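Local coordinates for protein flavin-dependent monooxygenase, oxygenase subunit HsaA (Rhodococcus sp., PDB 2RFQ) that catalyses the FMNH2-dependent ortho-hydroxylation of the steroid catabolite 3-HSA to the catechol 3,4-DHSA, a step in cholesterol breakdown, at residues R319-R323 against T390-V394; Q326-T330 against A370-E374. All blocks are in the same frame, centred on the assembly; numbering follows the deposited sequence.

Both contacts use helix 316-344, within the acyl-CoA dehydrogenase-like C-terminal domain. Contact 1 sets the helix near its start against the C-terminal tail. Contact 2, about two turns further on, sets it against the run that leads into helix 373-384. Both segments of contact 2 lie in the chain between the two segments of contact 1, and the centres of the contacts are about 11 Å apart. They also touch. Arg323 NH1 probably donates to Ala370 O at 3.0 Å, and the selenium of Met393 packs on Ala370. Ala370 directly follows His368 and Ala369, which bind FMN by similarity, so the two contacts join the tail and the helix to the edge of the probable flavin site.

Contact 1 (R319-R323 against T390-V394); sequences RLRAR and TDTMV
Arg319 and Val394 bring the helix and the irregular C-terminal tail together, with their CA atoms 5.9 Å apart. Met393 is the centre of an inverse gamma turn, and an Asx turn from Asp391 OD1 to Met393 N precedes the chain end. Arg319 grips the terminal carboxylate side-on. Arg319 NE donates to Val394 O at 2.9 Å, almost straight. Arg319 NH2 forms a salt bridge with Val394 OXT at 2.8 Å. Both oxygens lie close to the guanidinium plane, so the paired bonds fix its rotation. The bend at chi3 (61°) turns this edge of the guanidinium onto the carboxylate. Shortening Arg319 to an alanine is likely to leave the terminal carboxylate without its charged mate and the chain end freer to move. A water bridges Arg319 O and Val394 O. Beside the grip, Val394 CG2 packs on Arg319 CB and on Leu320 CD2, at 3.8 Å and 3.9 Å.

Arg323 reaches the tail one turn later. Arg323 NE donates to Met393 O at 2.9 Å, but the bond is bent (133°) and the oxygen is tilted from the guanidinium plane. The selenomethionine crosses one face of this group, with Met393 SE 3.4 Å from Arg323 NH2. A second water joins Arg323 NH2, Asp391 OD2 and Met393 O. Arg375 of helix 373-384 forms a salt bridge with Asp391. Met379 of that helix touches Leu320 and Val394, while Pro238 of helix 233-266 packs against Arg323. The tail is thus held against helices 316-344 and 373-384.

Contact 2 (Q326-T330 against A370-E374); sequences QVRAT and ANDPE
Gln326 NE2 donates to Ala370 O at 2.9 Å, nearly straight. The oxygen lies in the amide plane of Gln326, whereas the donor sits above the carbonyl plane of Ala370. The first torsion places Gln326 CG anti to its backbone N (chi1 166°), and a bend at chi2 brings the amide round to this carbonyl. Gln326 OE1 accepts from Arg323 NH1. Gln326 NE2 and Thr330 OG1 each also form a hydrogen bond with Ser242 OG of helix 233-266.

A water donates to Val327 O at 2.8 Å and to Asn371 O at 2.7 Å, bridging the two backbones.

The van der Waals packing centres on Val327, whose two methyls face different parts of the 370-373 run. Val327 CG1 lies 3.5 Å from Ala370 O and also meets Asp372 O, a methyl set on carbonyls. Val327 CG2 is 3.6 Å from Pro373 CA and makes an apolar contact with Pro373 CB. Thr330 CG2 packs against the side chain of Asn371, the two crossing at about a right angle.

Asp372 is the N-cap of helix 373-384, and its OD2 accepts from Arg375 N. His368 and Trp84, FMN-binding residues by similarity, are close by. The amide of Gln326 and the water serve the carbonyls of Ala370 and Asn371, in the 3-10 segment just before that helix. These buried carbonyls are thereby satisfied, and the run leading into helix 373-384 is fixed on helix 316-344.

Contact 1 (R319-R323 against T390-V394)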
loop_
_atom_site.group_PDB
_atom_site.type_symbol
_atom_site.label_atom_id
_atom_site.label_comp_id
_atom_site.label_asym_id
_atom_site.label_seq_id
_atom_site.Cartn_x
_atom_site.Cartn_y
_atom_site.Cartn_z
ATOM N N ARG A 319 -9.261 -24.429 9.184
ATOM C CA ARG A 319 -9.996 -24.196 7.938
ATOM C C ARG A 319 -10.167 -22.691 7.709
ATOM O O ARG A 319 -10.073 -22.222 6.574
ATOM C CB ARG A 319 -11.351 -24.908 7.974
ATOM C CG ARG A 319 -11.190 -26.418 7.733
ATOM C CD ARG A 319 -12.414 -27.183 8.176
ATOM N NE ARG A 319 -13.602 -26.789 7.441
ATOM C CZ ARG A 319 -14.843 -27.169 7.751
ATOM N NH1 ARG A 319 -15.065 -27.976 8.799
ATOM N NH2 ARG A 319 -15.879 -26.748 7.014
ATOM N N LEU A 320 -10.390 -21.941 8.796
ATOM C CA LEU A 320 -10.508 -20.477 8.681
ATOM C C LEU A 320 -9.183 -19.829 8.290
ATOM O O LEU A 320 -9.138 -18.941 7.405
ATOM C CB LEU A 320 -11.015 -19.859 10.001
ATOM C CG LEU A 320 -12.479 -20.168 10.321
ATOM C CD1 LEU A 320 -12.786 -19.822 11.793
ATOM C CD2 LEU A 320 -13.424 -19.414 9.392
ATOM N N ARG A 321 -8.091 -20.271 8.933
ATOM C CA ARG A 321 -6.757 -19.763 8.557
ATOM C C ARG A 321 -6.424 -20.079 7.093
ATOM O O ARG A 321 -5.824 -19.255 6.389
ATOM C CB ARG A 321 -5.641 -20.310 9.465
ATOM C CG ARG A 321 -5.618 -19.602 10.805
ATOM C CD ARG A 321 -4.367 -19.945 11.591
ATOM N NE ARG A 321 -4.469 -21.276 12.162
ATOM C CZ ARG A 321 -3.704 -22.313 11.866
ATOM N NH1 ARG A 321 -2.719 -22.205 10.970
ATOM N NH2 ARG A 321 -3.919 -23.467 12.498
ATOM N N ALA A 322 -6.812 -21.271 6.647
ATOM C CA ALA A 322 -6.568 -21.697 5.278
ATOM C C ALA A 322 -7.221 -20.733 4.305
ATOM O O ALA A 322 -6.584 -20.242 3.389
ATOM C CB ALA A 322 -7.056 -23.141 5.057
ATOM N N ARG A 323 -8.504 -20.431 4.536
ATOM C CA ARG A 323 -9.199 -19.476 3.659
ATOM C C ARG A 323 -8.586 -18.069 3.690
ATOM O O ARG A 323 -8.401 -17.431 2.644
ATOM C CB ARG A 323 -10.682 -19.454 3.997
ATOM C CG ARG A 323 -11.435 -20.626 3.371
ATOM C CD ARG A 323 -11.684 -20.352 1.889
ATOM N NE ARG A 323 -12.753 -19.340 1.724
ATOM C CZ ARG A 323 -12.819 -18.448 0.735
ATOM N NH1 ARG A 323 -11.870 -18.388 -0.216
ATOM N NH2 ARG A 323 -13.861 -17.623 0.693
ATOM N N THR A 390 -21.994 -18.609 9.019
ATOM C CA THR A 390 -22.902 -19.399 8.166
ATOM C C THR A 390 -22.366 -19.629 6.750
ATOM O O THR A 390 -22.893 -20.466 6.011
ATOM C CB THR A 390 -24.289 -18.749 8.038
ATOM O OG1 THR A 390 -24.156 -17.439 7.493
ATOM C CG2 THR A 390 -24.997 -18.658 9.405
ATOM N N ASP A 391 -21.326 -18.891 6.375
ATOM C CA ASP A 391 -20.714 -19.057 5.057
ATOM C C ASP A 391 -20.180 -20.496 4.985
ATOM O O ASP A 391 -19.510 -20.986 5.928
ATOM C CB ASP A 391 -19.598 -18.023 4.903
ATOM C CG ASP A 391 -18.981 -17.986 3.510
ATOM O OD1 ASP A 391 -19.142 -18.936 2.715
ATOM O OD2 ASP A 391 -18.300 -16.980 3.248
ATOM N N THR A 392 -20.480 -21.183 3.887
ATOM C CA THR A 392 -20.071 -22.579 3.740
ATOM C C THR A 392 -18.735 -22.753 2.983
ATOM O O THR A 392 -18.240 -23.880 2.856
ATOM C CB THR A 392 -21.142 -23.407 3.019
ATOM O OG1 THR A 392 -21.248 -22.960 1.670
ATOM C CG2 THR A 392 -22.513 -23.244 3.697
HETATM N N MSE A 393 -18.164 -21.648 2.498
HETATM C CA MSE A 393 -16.920 -21.714 1.714
HETATM C C MSE A 393 -15.751 -21.693 2.723
HETATM O O MSE A 393 -15.055 -20.689 2.923
HETATM C CB MSE A 393 -16.847 -20.603 0.656
HETATM C CG MSE A 393 -15.642 -20.752 -0.274
HETATM SE SE MSE A 393 -15.669 -19.329 -1.631
HETATM C CE MSE A 393 -16.976 -20.092 -2.896
ATOM N N VAL A 394 -15.586 -22.831 3.379
ATOM C CA VAL A 394 -14.597 -22.986 4.454
ATOM C C VAL A 394 -14.488 -24.466 4.812
ATOM O O VAL A 394 -13.429 -24.927 5.239
ATOM C CB VAL A 394 -15.005 -22.185 5.723
ATOM C CG1 VAL A 394 -16.373 -22.669 6.253
ATOM C CG2 VAL A 394 -13.911 -22.298 6.836
ATOM O OXT VAL A 394 -15.492 -25.190 4.666
HETATM O O HOH W 1 -10.846 -24.106 4.565
HETATM O O HOH W 2 -15.582 -17.888 2.872
#

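Contact 2 (Q326-T330 against A370-E374)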
loop_
_atom_site.group_PDB
_atom_site.type_symbol
_atom_site.label_atom_id
_atom_site.label_comp_id
_atom_site.label_asym_id
_atom_site.label_seq_id
_atom_site.Cartn_x
_atom_site.Cartn_y
_atom_site.Cartn_z
ATOM N N GLN A 326 -5.300 -18.184 1.806
ATOM C CA GLN A 326 -5.495 -18.591 0.421
ATOM C C GLN A 326 -5.930 -17.407 -0.455
ATOM O O GLN A 326 -5.314 -17.118 -1.498
ATOM C CB GLN A 326 -6.469 -19.774 0.320
ATOM C CG GLN A 326 -6.968 -20.013 -1.109
ATOM C CD GLN A 326 -8.301 -19.358 -1.334
ATOM O OE1 GLN A 326 -9.164 -19.385 -0.450
ATOM N NE2 GLN A 326 -8.495 -18.764 -2.526
ATOM N N VAL A 327 -6.962 -16.681 -0.027
ATOM C CA VAL A 327 -7.294 -15.460 -0.770
ATOM C C VAL A 327 -6.100 -14.485 -0.754
ATOM O O VAL A 327 -5.794 -13.827 -1.760
ATOM C CB VAL A 327 -8.599 -14.776 -0.282
ATOM C CG1 VAL A 327 -9.790 -15.758 -0.367
ATOM C CG2 VAL A 327 -8.446 -14.211 1.131
ATOM N N ARG A 328 -5.401 -14.429 0.374
ATOM C CA ARG A 328 -4.259 -13.507 0.450
ATOM C C ARG A 328 -3.120 -13.921 -0.481
ATOM O O ARG A 328 -2.444 -13.055 -1.028
ATOM C CB ARG A 328 -3.752 -13.355 1.881
ATOM C CG ARG A 328 -3.007 -12.003 2.077
ATOM C CD ARG A 328 -3.087 -11.558 3.567
ATOM N NE ARG A 328 -2.471 -10.258 3.871
ATOM C CZ ARG A 328 -3.026 -9.081 3.580
ATOM N NH1 ARG A 328 -4.211 -9.014 2.951
ATOM N NH2 ARG A 328 -2.409 -7.947 3.911
ATOM N N ALA A 329 -2.911 -15.229 -0.654
ATOM C CA ALA A 329 -1.855 -15.736 -1.533
ATOM C C ALA A 329 -2.118 -15.267 -2.969
ATOM O O ALA A 329 -1.199 -14.812 -3.666
ATOM C CB ALA A 329 -1.817 -17.239 -1.481
ATOM N N THR A 330 -3.378 -15.349 -3.401
ATOM C CA THR A 330 -3.755 -14.801 -4.716
ATOM C C THR A 330 -3.395 -13.316 -4.786
ATOM O O THR A 330 -2.769 -12.867 -5.742
ATOM C CB THR A 330 -5.252 -15.011 -4.975
ATOM O OG1 THR A 330 -5.449 -16.423 -5.177
ATOM C CG2 THR A 330 -5.730 -14.207 -6.212
ATOM N N ALA A 370 -13.867 -17.813 -5.411
ATOM C CA ALA A 370 -13.023 -18.332 -4.328
ATOM C C ALA A 370 -11.815 -17.425 -4.012
ATOM O O ALA A 370 -11.116 -17.641 -3.006
ATOM C CB ALA A 370 -12.562 -19.773 -4.648
ATOM N N ASN A 371 -11.567 -16.423 -4.868
ATOM C CA ASN A 371 -10.518 -15.434 -4.612
ATOM C C ASN A 371 -11.011 -14.150 -3.949
ATOM O O ASN A 371 -10.187 -13.304 -3.570
ATOM C CB ASN A 371 -9.784 -15.041 -5.902
ATOM C CG ASN A 371 -8.811 -16.092 -6.385
ATOM O OD1 ASN A 371 -8.622 -16.272 -7.618
ATOM N ND2 ASN A 371 -8.180 -16.766 -5.470
ATOM N N ASP A 372 -12.326 -13.979 -3.817
ATOM C CA ASP A 372 -12.824 -12.754 -3.203
ATOM C C ASP A 372 -12.238 -12.644 -1.792
ATOM O O ASP A 372 -12.510 -13.513 -0.950
ATOM C CB ASP A 372 -14.334 -12.724 -3.122
ATOM C CG ASP A 372 -14.824 -11.395 -2.597
ATOM O OD1 ASP A 372 -15.117 -10.492 -3.409
ATOM O OD2 ASP A 372 -14.772 -11.210 -1.379
ATOM N N PRO A 373 -11.398 -11.613 -1.543
ATOM C CA PRO A 373 -10.644 -11.679 -0.281
ATOM C C PRO A 373 -11.459 -11.272 0.929
ATOM O O PRO A 373 -11.348 -11.914 1.997
ATOM C CB PRO A 373 -9.459 -10.733 -0.516
ATOM C CG PRO A 373 -9.997 -9.716 -1.536
ATOM C CD PRO A 373 -10.990 -10.466 -2.392
ATOM N N GLU A 374 -12.304 -10.240 0.789
ATOM C CA GLU A 374 -13.102 -9.810 1.947
ATOM C C GLU A 374 -14.051 -10.894 2.452
ATOM O O GLU A 374 -14.301 -11.001 3.647
ATOM C CB GLU A 374 -13.849 -8.517 1.658
ATOM C CG GLU A 374 -12.896 -7.360 1.512
ATOM C CD GLU A 374 -12.504 -7.076 0.068
ATOM O OE1 GLU A 374 -12.848 -7.848 -0.873
ATOM O OE2 GLU A 374 -11.821 -6.041 -0.100
HETATM O O HOH W 3 -7.524 -12.673 -3.665
#